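Local atomic coordinates of flavocytochrome C3 fumarate reductase (PDB entry 1QO8), a protein that reduces fumarate to succinate in vitro, using FAD and four covalently bound haems, and may serve an alternative electron route to ferric iron. Residues W356-P361 / G536-G541; D27-E32 / H290-G295; M382-G387 / K406-F411. One frame throughout, in Å; residues are numbered along the deposited sequence.

Interaction 1 (W356-P361 / G536-G541); sequences WVQAHP and GYNRLG. With FAD (flavin-adenine dinucleotide), chain G.
Beside the flavin, at the probable substrate site, the side-chain amide of Gln-358 holds Arg-539, a residue of the FAD pocket that probably binds fumarate and succinate. Gln-358 CG lies opposite the backbone N (chi1 170°), and the extended chain carries the amide to the loop. Arg-539 approaches side-on: NE and NH2 both lie 3.0 Å from Gln-358 OE1, which sits in the guanidinium plane. NE uses a lone pair of OE1, while NH2 comes from above the carbonyl plane, and the amide and guanidinium planes stand 89° apart. Gln-358 NE2 gives one hydrogen to Arg-539 O at 2.9 Å, along a lone pair, and another to Asn-538 OD1 at 2.9 Å. The four bonds fix which way the Gln-358 amide is turned, and two of them set the guanidinium of Arg-539. Arg-539 NH1 comes within 3.3 Å of FAD N1, obliquely to the guanidinium plane. Gln-358 belongs to strand 357-364, paired with strand 489-505; segment 536-541 is the loop leading into helix 543-563. Two residues before Gln-358, Trp-356 stacks face to face on Tyr-537 of the loop, planes at 14°. One water bonds both Trp-356 NE1 and Tyr-537 OH. Leu-516 and Ser-518 of the second subunit pack on this pair.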
loop_
_atom_site.group_PDB
_atom_site.type_symbol
_atom_site.label_atom_id
_atom_site.label_comp_id
_atom_site.label_asym_id
_atom_site.label_seq_id
_atom_site.Cartn_x
_atom_site.Cartn_y
_atom_site.Cartn_z
ATOM N N TRP A 356 -5.545 -2.400 4.225
ATOM C CA TRP A 356 -6.744 -3.147 4.653
ATOM C C TRP A 356 -7.647 -2.222 5.500
ATOM O O TRP A 356 -7.144 -1.722 6.521
ATOM C CB TRP A 356 -6.439 -4.498 5.348
ATOM C CG TRP A 356 -6.136 -5.485 4.245
ATOM C CD1 TRP A 356 -4.908 -5.791 3.727
ATOM C CD2 TRP A 356 -7.078 -6.243 3.492
ATOM N NE1 TRP A 356 -5.009 -6.698 2.695
ATOM C CE2 TRP A 356 -6.340 -6.973 2.526
ATOM C CE3 TRP A 356 -8.470 -6.329 3.518
ATOM C CZ2 TRP A 356 -6.972 -7.802 1.591
ATOM C CZ3 TRP A 356 -9.091 -7.134 2.570
ATOM C CH2 TRP A 356 -8.335 -7.895 1.665
ATOM N N VAL A 357 -8.760 -1.808 4.909
ATOM C CA VAL A 357 -9.695 -0.843 5.475
ATOM C C VAL A 357 -11.106 -1.460 5.661
ATOM O O VAL A 357 -11.719 -2.183 4.853
ATOM C CB VAL A 357 -9.776 0.418 4.605
ATOM C CG1 VAL A 357 -10.737 1.486 5.153
ATOM C CG2 VAL A 357 -8.351 0.987 4.402
ATOM N N GLN A 358 -11.515 -1.356 6.940
ATOM C CA GLN A 358 -12.834 -1.874 7.359
ATOM C C GLN A 358 -13.812 -0.708 7.336
ATOM O O GLN A 358 -13.528 0.417 7.771
ATOM C CB GLN A 358 -12.835 -2.558 8.685
ATOM C CG GLN A 358 -14.257 -2.882 9.229
ATOM C CD GLN A 358 -13.991 -3.308 10.656
ATOM O OE1 GLN A 358 -13.826 -2.477 11.532
ATOM N NE2 GLN A 358 -13.899 -4.613 10.849
ATOM N N ALA A 359 -14.987 -1.085 6.814
ATOM C CA ALA A 359 -16.063 -0.083 6.757
ATOM C C ALA A 359 -17.328 -0.546 7.463
ATOM O O ALA A 359 -17.537 -1.730 7.573
ATOM C CB ALA A 359 -16.477 0.111 5.294
ATOM N N HIS A 360 -18.314 0.332 7.547
ATOM C CA HIS A 360 -19.598 -0.044 8.155
ATOM C C HIS A 360 -20.618 0.353 7.119
ATOM O O HIS A 360 -20.560 1.417 6.549
ATOM C CB HIS A 360 -19.751 0.644 9.520
ATOM C CG HIS A 360 -21.084 0.346 10.135
ATOM N ND1 HIS A 360 -21.265 -0.478 11.212
ATOM C CD2 HIS A 360 -22.322 0.806 9.814
ATOM C CE1 HIS A 360 -22.554 -0.557 11.519
ATOM N NE2 HIS A 360 -23.169 0.263 10.721
ATOM N N PRO A 361 -21.585 -0.514 6.820
ATOM C CA PRO A 361 -22.592 -0.236 5.856
ATOM C C PRO A 361 -23.483 0.943 5.956
ATOM O O PRO A 361 -23.933 1.458 4.930
ATOM C CB PRO A 361 -23.394 -1.556 5.710
ATOM C CG PRO A 361 -23.019 -2.332 6.895
ATOM C CD PRO A 361 -21.738 -1.823 7.545
ATOM N N GLY A 536 -5.127 -8.610 11.290
ATOM C CA GLY A 536 -5.111 -9.110 9.912
ATOM C C GLY A 536 -6.071 -8.390 9.009
ATOM O O GLY A 536 -6.011 -7.148 8.906
ATOM N N TYR A 537 -6.879 -9.102 8.242
ATOM C CA TYR A 537 -7.753 -8.411 7.260
ATOM C C TYR A 537 -9.061 -7.954 7.859
ATOM O O TYR A 537 -9.831 -7.331 7.115
ATOM C CB TYR A 537 -8.017 -9.316 6.035
ATOM C CG TYR A 537 -6.858 -9.581 5.109
ATOM C CD1 TYR A 537 -5.565 -9.141 5.407
ATOM C CD2 TYR A 537 -7.047 -10.252 3.895
ATOM C CE1 TYR A 537 -4.515 -9.371 4.533
ATOM C CE2 TYR A 537 -6.001 -10.497 3.005
ATOM C CZ TYR A 537 -4.741 -10.041 3.331
ATOM O OH TYR A 537 -3.675 -10.229 2.492
ATOM N N ASN A 538 -9.372 -8.145 9.149
ATOM C CA ASN A 538 -10.717 -7.648 9.587
ATOM C C ASN A 538 -10.710 -7.527 11.082
ATOM O O ASN A 538 -10.457 -8.548 11.740
ATOM C CB ASN A 538 -11.798 -8.613 9.100
ATOM C CG ASN A 538 -13.187 -8.123 9.496
ATOM O OD1 ASN A 538 -13.625 -7.017 9.205
ATOM N ND2 ASN A 538 -13.883 -8.916 10.297
ATOM N N ARG A 539 -10.979 -6.341 11.625
ATOM C CA ARG A 539 -10.971 -6.165 13.098
ATOM C C ARG A 539 -12.278 -6.766 13.653
ATOM O O ARG A 539 -13.297 -6.357 13.083
ATOM C CB ARG A 539 -10.948 -4.657 13.413
ATOM C CG ARG A 539 -11.129 -4.191 14.854
ATOM C CD ARG A 539 -11.553 -2.721 15.007
ATOM N NE ARG A 539 -12.895 -2.643 14.372
ATOM C CZ ARG A 539 -14.091 -2.697 14.948
ATOM N NH1 ARG A 539 -14.094 -2.738 16.284
ATOM N NH2 ARG A 539 -15.208 -2.732 14.231
ATOM N N LEU A 540 -12.237 -7.608 14.688
ATOM C CA LEU A 540 -13.442 -7.854 15.487
ATOM C C LEU A 540 -13.819 -6.815 16.515
ATOM O O LEU A 540 -12.988 -6.203 17.223
ATOM C CB LEU A 540 -13.212 -9.209 16.228
ATOM C CG LEU A 540 -12.994 -10.404 15.284
ATOM C CD1 LEU A 540 -13.033 -11.755 15.983
ATOM C CD2 LEU A 540 -14.111 -10.443 14.225
ATOM N N GLY A 541 -15.092 -6.546 16.723
ATOM C CA GLY A 541 -15.600 -5.652 17.785
ATOM C C GLY A 541 -14.993 -6.001 19.144
ATOM O O GLY A 541 -14.919 -7.182 19.509
HETATM P PA FAD G . -7.040 7.179 18.649
HETATM O O1A FAD G . -7.944 6.971 19.824
HETATM O O2A FAD G . -7.520 7.664 17.478
HETATM O O5B FAD G . -6.220 8.437 19.112
HETATM C C5B FAD G . -5.036 8.949 18.373
HETATM C C4B FAD G . -4.629 10.366 19.021
HETATM O O4B FAD G . -3.429 10.783 18.202
HETATM C C3B FAD G . -5.685 11.469 18.681
HETATM O O3B FAD G . -6.318 12.118 19.690
HETATM C C2B FAD G . -5.068 12.267 17.475
HETATM O O2B FAD G . -5.434 13.667 17.416
HETATM C C1B FAD G . -3.638 12.212 17.865
HETATM N N9A FAD G . -2.723 12.399 16.732
HETATM C C8A FAD G . -2.859 11.961 15.438
HETATM N N7A FAD G . -1.911 12.409 14.661
HETATM C C5A FAD G . -1.091 13.186 15.473
HETATM C C6A FAD G . 0.073 14.026 15.202
HETATM N N6A FAD G . 0.625 14.152 14.027
HETATM N N1A FAD G . 0.602 14.619 16.301
HETATM C C2A FAD G . 0.011 14.587 17.543
HETATM N N3A FAD G . -1.075 13.853 17.874
HETATM C C4A FAD G . -1.578 13.211 16.785
HETATM N N1 FAD G . -13.001 -0.852 18.793
HETATM C C2 FAD G . -13.209 -1.727 19.740
HETATM O O2 FAD G . -12.524 -2.645 20.049
HETATM N N3 FAD G . -14.362 -1.683 20.581
HETATM C C4 FAD G . -15.243 -0.635 20.332
HETATM O O4 FAD G . -16.257 -0.562 20.966
HETATM C C4X FAD G . -15.015 0.289 19.224
HETATM N N5 FAD G . -15.908 1.254 18.955
HETATM C C5X FAD G . -15.673 2.168 17.984
HETATM C C6 FAD G . -16.640 3.159 17.768
HETATM C C7 FAD G . -16.428 4.106 16.795
HETATM C C7M FAD G . -17.407 5.198 16.504
HETATM C C8 FAD G . -15.189 4.069 16.058
HETATM C C8M FAD G . -14.914 5.139 15.046
HETATM C C9 FAD G . -14.228 3.119 16.290
HETATM C C9A FAD G . -14.427 2.150 17.245
HETATM N N10 FAD G . -13.532 1.106 17.549
HETATM C C10 FAD G . -13.784 0.190 18.496
HETATM C "C1'" FAD G . -12.101 1.211 17.121
HETATM C "C2'" FAD G . -11.221 1.679 18.329
HETATM O "O2'" FAD G . -12.092 2.689 18.940
HETATM C "C3'" FAD G . -10.069 2.502 17.701
HETATM O "O3'" FAD G . -9.298 1.692 16.804
HETATM C "C4'" FAD G . -8.990 2.679 18.822
HETATM O "O4'" FAD G . -9.649 3.543 19.797
HETATM C "C5'" FAD G . -7.828 3.510 18.168
HETATM O "O5'" FAD G . -7.012 3.999 19.408
HETATM P P FAD G . -5.673 4.747 19.265
HETATM O O1P FAD G . -5.220 4.980 20.688
HETATM O O2P FAD G . -4.937 3.945 18.393
HETATM O O3P FAD G . -6.028 5.924 18.498
HETATM O O HOH W 1 -2.474 -8.038 1.620
#

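Interaction 2 (D27-E32 / H290-G295); sequences DSETHE and HGKHTG. With HEM (protoporphyrin IX containing Fe), chain F.
Asp-27 puts its carboxylate into the hairpin turn between strands 284-291 and 295-301, gripping His-293 and Thr-294. From CB, CG lies beside the backbone N (chi1 -70°), which turns the carboxylate to the hairpin, where CG lies against the methyl of Thr-294. Asp-27 OD1 takes two backbone hydrogens, from His-293 N at 2.7 Å, nearly end-on to the C-O bond, and from Thr-294 N at 2.8 Å on the syn side. Asp-27 OD2 accepts the Thr-294 hydroxyl through its syn lone pair, with Thr-294 OG1 at 2.7 Å. Farther along, Glu-29 OE2 reaches Lys-292 NZ in a salt bridge at 2.7 Å, although the placement of OE2, and so the pairing, is less certain; Glu-29 OE1 bonds Thr-66 OG1. The extended Lys-292 chain lays CG over one face of the His-293 ring, whose ND1 is bonded to Thr-26 O. Glu-29 and His-293 both line the pocket of the haem whose iron is held by His-19 and His-72, so the flavoprotein hairpin meets the cytochrome part beside a haem. Three donors on its buried carboxylate would be consistent with an ionised Asp-27, making this a directional join between the two parts.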
loop_
_atom_site.group_PDB
_atom_site.type_symbol
_atom_site.label_atom_id
_atom_site.label_comp_id
_atom_site.label_asym_id
_atom_site.label_seq_id
_atom_site.Cartn_x
_atom_site.Cartn_y
_atom_site.Cartn_z
ATOM N N ASP A 27 0.651 26.448 23.679
ATOM C CA ASP A 27 -0.049 25.584 22.701
ATOM C C ASP A 27 -1.341 25.011 23.273
ATOM O O ASP A 27 -2.348 25.163 22.592
ATOM C CB ASP A 27 0.927 24.514 22.191
ATOM C CG ASP A 27 1.945 25.257 21.307
ATOM O OD1 ASP A 27 1.666 26.230 20.589
ATOM O OD2 ASP A 27 3.071 24.753 21.303
ATOM N N SER A 28 -1.303 24.533 24.518
ATOM C CA SER A 28 -2.443 23.980 25.167
ATOM C C SER A 28 -3.368 25.077 25.690
ATOM O O SER A 28 -4.397 24.653 26.250
ATOM C CB SER A 28 -2.166 22.997 26.283
ATOM O OG SER A 28 -1.169 22.068 26.026
ATOM N N GLU A 29 -3.133 26.377 25.535
ATOM C CA GLU A 29 -4.007 27.421 26.094
ATOM C C GLU A 29 -4.413 27.264 27.535
ATOM O O GLU A 29 -5.525 27.557 28.033
ATOM C CB GLU A 29 -5.200 27.641 25.148
ATOM C CG GLU A 29 -4.712 27.829 23.684
ATOM C CD GLU A 29 -5.815 27.928 22.672
ATOM O OE1 GLU A 29 -7.041 27.753 22.981
ATOM O OE2 GLU A 29 -5.611 28.240 21.473
ATOM N N THR A 30 -3.505 26.757 28.357
ATOM C CA THR A 30 -3.744 26.321 29.716
ATOM C C THR A 30 -4.229 27.454 30.594
ATOM O O THR A 30 -5.365 27.558 31.074
ATOM C CB THR A 30 -2.404 25.734 30.246
ATOM O OG1 THR A 30 -2.046 24.718 29.285
ATOM C CG2 THR A 30 -2.542 25.075 31.605
ATOM N N HIS A 31 -3.349 28.473 30.644
ATOM C CA HIS A 31 -3.628 29.682 31.442
ATOM C C HIS A 31 -4.948 30.237 31.049
ATOM O O HIS A 31 -5.742 30.560 31.926
ATOM C CB HIS A 31 -2.524 30.784 31.186
ATOM C CG HIS A 31 -2.742 31.942 32.126
ATOM N ND1 HIS A 31 -2.341 31.845 33.442
ATOM C CD2 HIS A 31 -3.340 33.149 31.983
ATOM C CE1 HIS A 31 -2.675 32.978 34.053
ATOM N NE2 HIS A 31 -3.277 33.801 33.195
ATOM N N GLU A 32 -5.283 30.472 29.773
ATOM C CA GLU A 32 -6.525 31.109 29.399
ATOM C C GLU A 32 -7.755 30.305 29.888
ATOM O O GLU A 32 -8.770 30.879 30.397
ATOM C CB GLU A 32 -6.534 31.309 27.886
ATOM C CG GLU A 32 -5.470 32.242 27.340
ATOM C CD GLU A 32 -4.058 31.760 27.301
ATOM O OE1 GLU A 32 -3.742 30.570 27.556
ATOM O OE2 GLU A 32 -3.204 32.649 27.071
ATOM N N HIS A 290 4.651 21.021 15.263
ATOM C CA HIS A 290 3.986 22.268 14.978
ATOM C C HIS A 290 2.924 22.559 16.028
ATOM O O HIS A 290 1.888 21.895 16.054
ATOM C CB HIS A 290 3.422 22.225 13.565
ATOM C CG HIS A 290 2.724 23.503 13.245
ATOM N ND1 HIS A 290 1.858 23.555 12.219
ATOM C CD2 HIS A 290 2.745 24.746 13.782
ATOM C CE1 HIS A 290 1.337 24.776 12.112
ATOM N NE2 HIS A 290 1.887 25.514 13.035
ATOM N N GLY A 291 3.262 23.509 16.911
ATOM C CA GLY A 291 2.393 23.939 17.983
ATOM C C GLY A 291 1.623 25.110 17.426
ATOM O O GLY A 291 2.217 25.941 16.692
ATOM N N LYS A 292 0.344 25.177 17.821
ATOM C CA LYS A 292 -0.504 26.246 17.277
ATOM C C LYS A 292 0.068 27.638 17.581
ATOM O O LYS A 292 -0.210 28.555 16.812
ATOM C CB LYS A 292 -1.862 26.089 18.007
ATOM C CG LYS A 292 -2.856 27.236 17.780
ATOM C CD LYS A 292 -4.195 26.870 18.465
ATOM C CE LYS A 292 -5.293 27.907 18.119
ATOM N NZ LYS A 292 -6.459 27.540 19.049
ATOM N N HIS A 293 0.553 27.831 18.783
ATOM C CA HIS A 293 0.957 29.221 19.162
ATOM C C HIS A 293 2.465 29.382 18.992
ATOM O O HIS A 293 3.006 30.341 18.525
ATOM C CB HIS A 293 0.560 29.465 20.661
ATOM C CG HIS A 293 -0.954 29.609 20.602
ATOM N ND1 HIS A 293 -1.865 28.800 21.262
ATOM C CD2 HIS A 293 -1.690 30.472 19.895
ATOM C CE1 HIS A 293 -3.085 29.208 20.961
ATOM N NE2 HIS A 293 -3.002 30.206 20.105
ATOM N N THR A 294 3.169 28.316 19.363
ATOM C CA THR A 294 4.627 28.420 19.431
ATOM C C THR A 294 5.268 28.147 18.079
ATOM O O THR A 294 6.375 28.571 17.862
ATOM C CB THR A 294 5.115 27.433 20.484
ATOM O OG1 THR A 294 5.049 26.119 20.032
ATOM C CG2 THR A 294 4.298 27.581 21.741
ATOM N N GLY A 295 4.571 27.474 17.155
ATOM C CA GLY A 295 5.160 27.249 15.837
ATOM C C GLY A 295 5.925 25.942 15.873
ATOM O O GLY A 295 5.678 25.050 16.721
HETATM C CHA HEM F . -4.908 34.211 21.470
HETATM C CHB HEM F . -4.010 38.993 21.974
HETATM C CHC HEM F . -7.612 39.483 25.175
HETATM C CHD HEM F . -8.542 34.750 24.650
HETATM C C1A HEM F . -4.350 35.479 21.394
HETATM C C2A HEM F . -3.133 35.759 20.653
HETATM C C3A HEM F . -2.930 37.069 20.784
HETATM C C4A HEM F . -3.973 37.639 21.588
HETATM C CMA HEM F . -1.811 37.944 20.195
HETATM C CAA HEM F . -2.273 34.724 19.877
HETATM C CBA HEM F . -2.613 34.117 18.547
HETATM C CGA HEM F . -1.662 33.342 17.663
HETATM O O1A HEM F . -1.748 33.658 16.410
HETATM O O2A HEM F . -0.866 32.439 18.075
HETATM C C1B HEM F . -4.967 39.554 22.785
HETATM C C2B HEM F . -5.197 40.980 23.005
HETATM C C3B HEM F . -6.225 41.124 23.849
HETATM C C4B HEM F . -6.624 39.790 24.241
HETATM C CMB HEM F . -4.403 42.089 22.276
HETATM C CAB HEM F . -6.934 42.401 24.304
HETATM C CBB HEM F . -7.255 43.543 23.653
HETATM C C1C HEM F . -8.142 38.215 25.360
HETATM C C2C HEM F . -9.195 37.856 26.288
HETATM C C3C HEM F . -9.461 36.595 26.108
HETATM C C4C HEM F . -8.583 36.063 25.101
HETATM C CMC HEM F . -9.855 38.859 27.268
HETATM C CAC HEM F . -10.574 35.671 26.705
HETATM C CBC HEM F . -11.840 36.142 26.832
HETATM C C1D HEM F . -7.689 34.175 23.734
HETATM C C2D HEM F . -7.658 32.803 23.298
HETATM C C3D HEM F . -6.680 32.685 22.417
HETATM C C4D HEM F . -6.011 33.985 22.278
HETATM C CMD HEM F . -8.677 31.746 23.820
HETATM C CAD HEM F . -6.216 31.481 21.552
HETATM C CBD HEM F . -6.823 31.688 20.124
HETATM C CGD HEM F . -8.300 32.027 20.077
HETATM O O1D HEM F . -9.059 31.307 20.797
HETATM O O2D HEM F . -8.738 32.965 19.372
HETATM N NA HEM F . -4.808 36.630 22.028
HETATM N NB HEM F . -5.870 38.872 23.540
HETATM N NC HEM F . -7.749 37.079 24.664
HETATM N ND HEM F . -6.681 34.851 23.103
HETATM FE FE HEM F . -6.352 36.867 23.302
#

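Interaction 3 (M382-G387 / K406-F411); sequences MVNKDG and KQPGQF
Asn-384 and Gln-407 meet amide to amide, joined by one hydrogen bond from Asn-384 ND2 to Gln-407 OE1 at 3.1 Å. The bond is nearly straight, the donor lies in the carbonyl plane, and the two amides are close to coplanar although the side chains cross at about a right angle. Asn-384 CG stands between its backbone N and carbonyl carbon (chi1 68°), which sends ND2 across to Gln-407 and turns OD1 back over its own type I turn, 384-387. There OD1 takes the N-H of Asn-388, and weakly those of Asp-386 and Gly-387. Gln-407 is folded at chi2 (-56°), so that Gln-407 OE1 also rests 3.5 Å from Asn-384 CB while NE2 bonds Ala-403 O. Lys-385 has an unusual first torsion, 139°, away from any staggered position; Lys-385 CB touches Phe-411 CZ at 3.6 Å, obliquely to the ring, and Lys-385 CD passes Pro-408 CB at 4.2 Å. Phe-411 CG likewise stands between its backbone N and carbonyl carbon, which brings the end of the ring to Lys-385. The lysine chain bends only at its last torsion, where Lys-385 NZ turns to Asp-386 OD1 at 3.3 Å in a salt bridge. A water ties the backbones together, accepting from Lys-385 N at 2.8 Å and donating to Pro-408 O and Phe-411 O. Phe-411 also receives Lys-493 in a cation-pi contact and meets Trp-413 edge-to-face. The contact lies at the surface, where the turn after strand 381-383 packs on the loop between helix 397-405 and strand 412-417, the antiparallel neighbour of 381-383.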
loop_
_atom_site.group_PDB
_atom_site.type_symbol
_atom_site.label_atom_id
_atom_site.label_comp_id
_atom_site.label_asym_id
_atom_site.label_seq_id
_atom_site.Cartn_x
_atom_site.Cartn_y
_atom_site.Cartn_z
ATOM N N MET A 382 -35.211 0.284 3.296
ATOM C CA MET A 382 -34.140 1.118 2.767
ATOM C C MET A 382 -34.459 1.485 1.329
ATOM O O MET A 382 -34.727 0.603 0.528
ATOM C CB MET A 382 -32.779 0.409 2.885
ATOM C CG MET A 382 -31.601 1.370 2.559
ATOM S SD MET A 382 -30.024 0.590 2.988
ATOM C CE MET A 382 -30.055 -0.913 2.032
ATOM N N VAL A 383 -34.396 2.787 1.103
ATOM C CA VAL A 383 -34.828 3.423 -0.128
ATOM C C VAL A 383 -33.729 4.391 -0.634
ATOM O O VAL A 383 -32.919 4.913 0.168
ATOM C CB VAL A 383 -36.133 4.046 0.349
ATOM C CG1 VAL A 383 -36.302 5.520 0.342
ATOM C CG2 VAL A 383 -37.363 3.256 -0.094
ATOM N N ASN A 384 -33.656 4.558 -1.940
ATOM C CA ASN A 384 -32.588 5.439 -2.473
ATOM C C ASN A 384 -33.070 6.878 -2.439
ATOM O O ASN A 384 -34.166 7.125 -1.880
ATOM C CB ASN A 384 -32.159 4.967 -3.848
ATOM C CG ASN A 384 -33.230 5.140 -4.902
ATOM O OD1 ASN A 384 -34.302 5.774 -4.735
ATOM N ND2 ASN A 384 -32.839 4.530 -6.019
ATOM N N LYS A 385 -32.294 7.829 -2.950
ATOM C CA LYS A 385 -32.716 9.242 -2.932
ATOM C C LYS A 385 -34.044 9.558 -3.588
ATOM O O LYS A 385 -34.693 10.592 -3.317
ATOM C CB LYS A 385 -31.585 10.027 -3.664
ATOM C CG LYS A 385 -32.004 11.118 -4.611
ATOM C CD LYS A 385 -30.884 11.772 -5.407
ATOM C CE LYS A 385 -31.492 12.816 -6.355
ATOM N NZ LYS A 385 -32.072 12.086 -7.558
ATOM N N ASP A 386 -34.500 8.811 -4.565
ATOM C CA ASP A 386 -35.797 8.891 -5.184
ATOM C C ASP A 386 -36.937 8.276 -4.355
ATOM O O ASP A 386 -38.112 8.652 -4.574
ATOM C CB ASP A 386 -35.819 8.188 -6.557
ATOM C CG ASP A 386 -34.856 8.893 -7.523
ATOM O OD1 ASP A 386 -34.657 10.115 -7.427
ATOM O OD2 ASP A 386 -34.271 8.169 -8.372
ATOM N N GLY A 387 -36.574 7.372 -3.479
ATOM C CA GLY A 387 -37.590 6.651 -2.723
ATOM C C GLY A 387 -37.856 5.234 -3.200
ATOM O O GLY A 387 -38.874 4.708 -2.766
ATOM N N LYS A 406 -23.790 2.216 -5.343
ATOM C CA LYS A 406 -24.307 2.247 -6.700
ATOM C C LYS A 406 -25.556 3.134 -6.840
ATOM O O LYS A 406 -25.948 3.342 -7.987
ATOM C CB LYS A 406 -24.753 0.887 -7.213
ATOM C CG LYS A 406 -23.699 -0.202 -7.147
ATOM C CD LYS A 406 -24.239 -1.493 -7.785
ATOM C CE LYS A 406 -23.593 -1.729 -9.111
ATOM N NZ LYS A 406 -22.628 -2.858 -9.206
ATOM N N GLN A 407 -26.131 3.620 -5.735
ATOM C CA GLN A 407 -27.322 4.469 -5.909
ATOM C C GLN A 407 -26.897 5.918 -6.189
ATOM O O GLN A 407 -25.816 6.307 -5.756
ATOM C CB GLN A 407 -28.228 4.467 -4.651
ATOM C CG GLN A 407 -28.611 3.045 -4.203
ATOM C CD GLN A 407 -29.290 2.295 -5.349
ATOM O OE1 GLN A 407 -30.296 2.742 -5.869
ATOM N NE2 GLN A 407 -28.728 1.175 -5.768
ATOM N N PRO A 408 -27.758 6.706 -6.804
ATOM C CA PRO A 408 -27.584 8.120 -6.991
ATOM C C PRO A 408 -27.239 8.914 -5.751
ATOM O O PRO A 408 -27.969 8.813 -4.753
ATOM C CB PRO A 408 -28.918 8.675 -7.517
ATOM C CG PRO A 408 -29.780 7.480 -7.725
ATOM C CD PRO A 408 -29.022 6.225 -7.414
ATOM N N GLY A 409 -26.079 9.588 -5.789
ATOM C CA GLY A 409 -25.613 10.303 -4.607
ATOM C C GLY A 409 -24.868 9.374 -3.682
ATOM O O GLY A 409 -24.284 9.823 -2.704
ATOM N N GLN A 410 -24.802 8.066 -3.930
ATOM C CA GLN A 410 -24.096 7.197 -2.980
ATOM C C GLN A 410 -24.557 7.184 -1.541
ATOM O O GLN A 410 -23.757 6.940 -0.622
ATOM C CB GLN A 410 -22.653 7.727 -2.851
ATOM C CG GLN A 410 -21.717 6.652 -3.282
ATOM C CD GLN A 410 -21.343 6.922 -4.742
ATOM O OE1 GLN A 410 -21.879 7.878 -5.312
ATOM N NE2 GLN A 410 -20.426 6.046 -5.126
ATOM N N PHE A 411 -25.852 7.371 -1.309
ATOM C CA PHE A 411 -26.396 7.206 0.040
ATOM C C PHE A 411 -27.787 6.553 -0.036
ATOM O O PHE A 411 -28.331 6.423 -1.117
ATOM C CB PHE A 411 -26.481 8.562 0.735
ATOM C CG PHE A 411 -27.566 9.442 0.195
ATOM C CD1 PHE A 411 -27.318 10.243 -0.895
ATOM C CD2 PHE A 411 -28.829 9.473 0.763
ATOM C CE1 PHE A 411 -28.266 11.115 -1.424
ATOM C CE2 PHE A 411 -29.822 10.264 0.209
ATOM C CZ PHE A 411 -29.556 11.108 -0.873
HETATM O O HOH W 2 -29.589 7.203 -3.344
#

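How the interactions relate
Interactions 1 and 3 belong to the same part of the fold: both reach the mixed sheet centred on strand 489-505, their centres are about 24 Å apart, and their nearest atoms about 6 Å. Helix 397-405, which carries the probable proton donor Arg-397, packs on Pro-361 of interaction 1 and runs into the loop of interaction 3. Of the two, interaction 1 is at the flavin and substrate site, whereas interaction 3 lies away from the flavin, haem and substrate sites. Interaction 2 is remote, with centres about 36 Å from interaction 1 and about 44 Å from interaction 3, on the opposite side of the chain's centre from interaction 1. Along the chain, interaction 2 closes before either of the others opens.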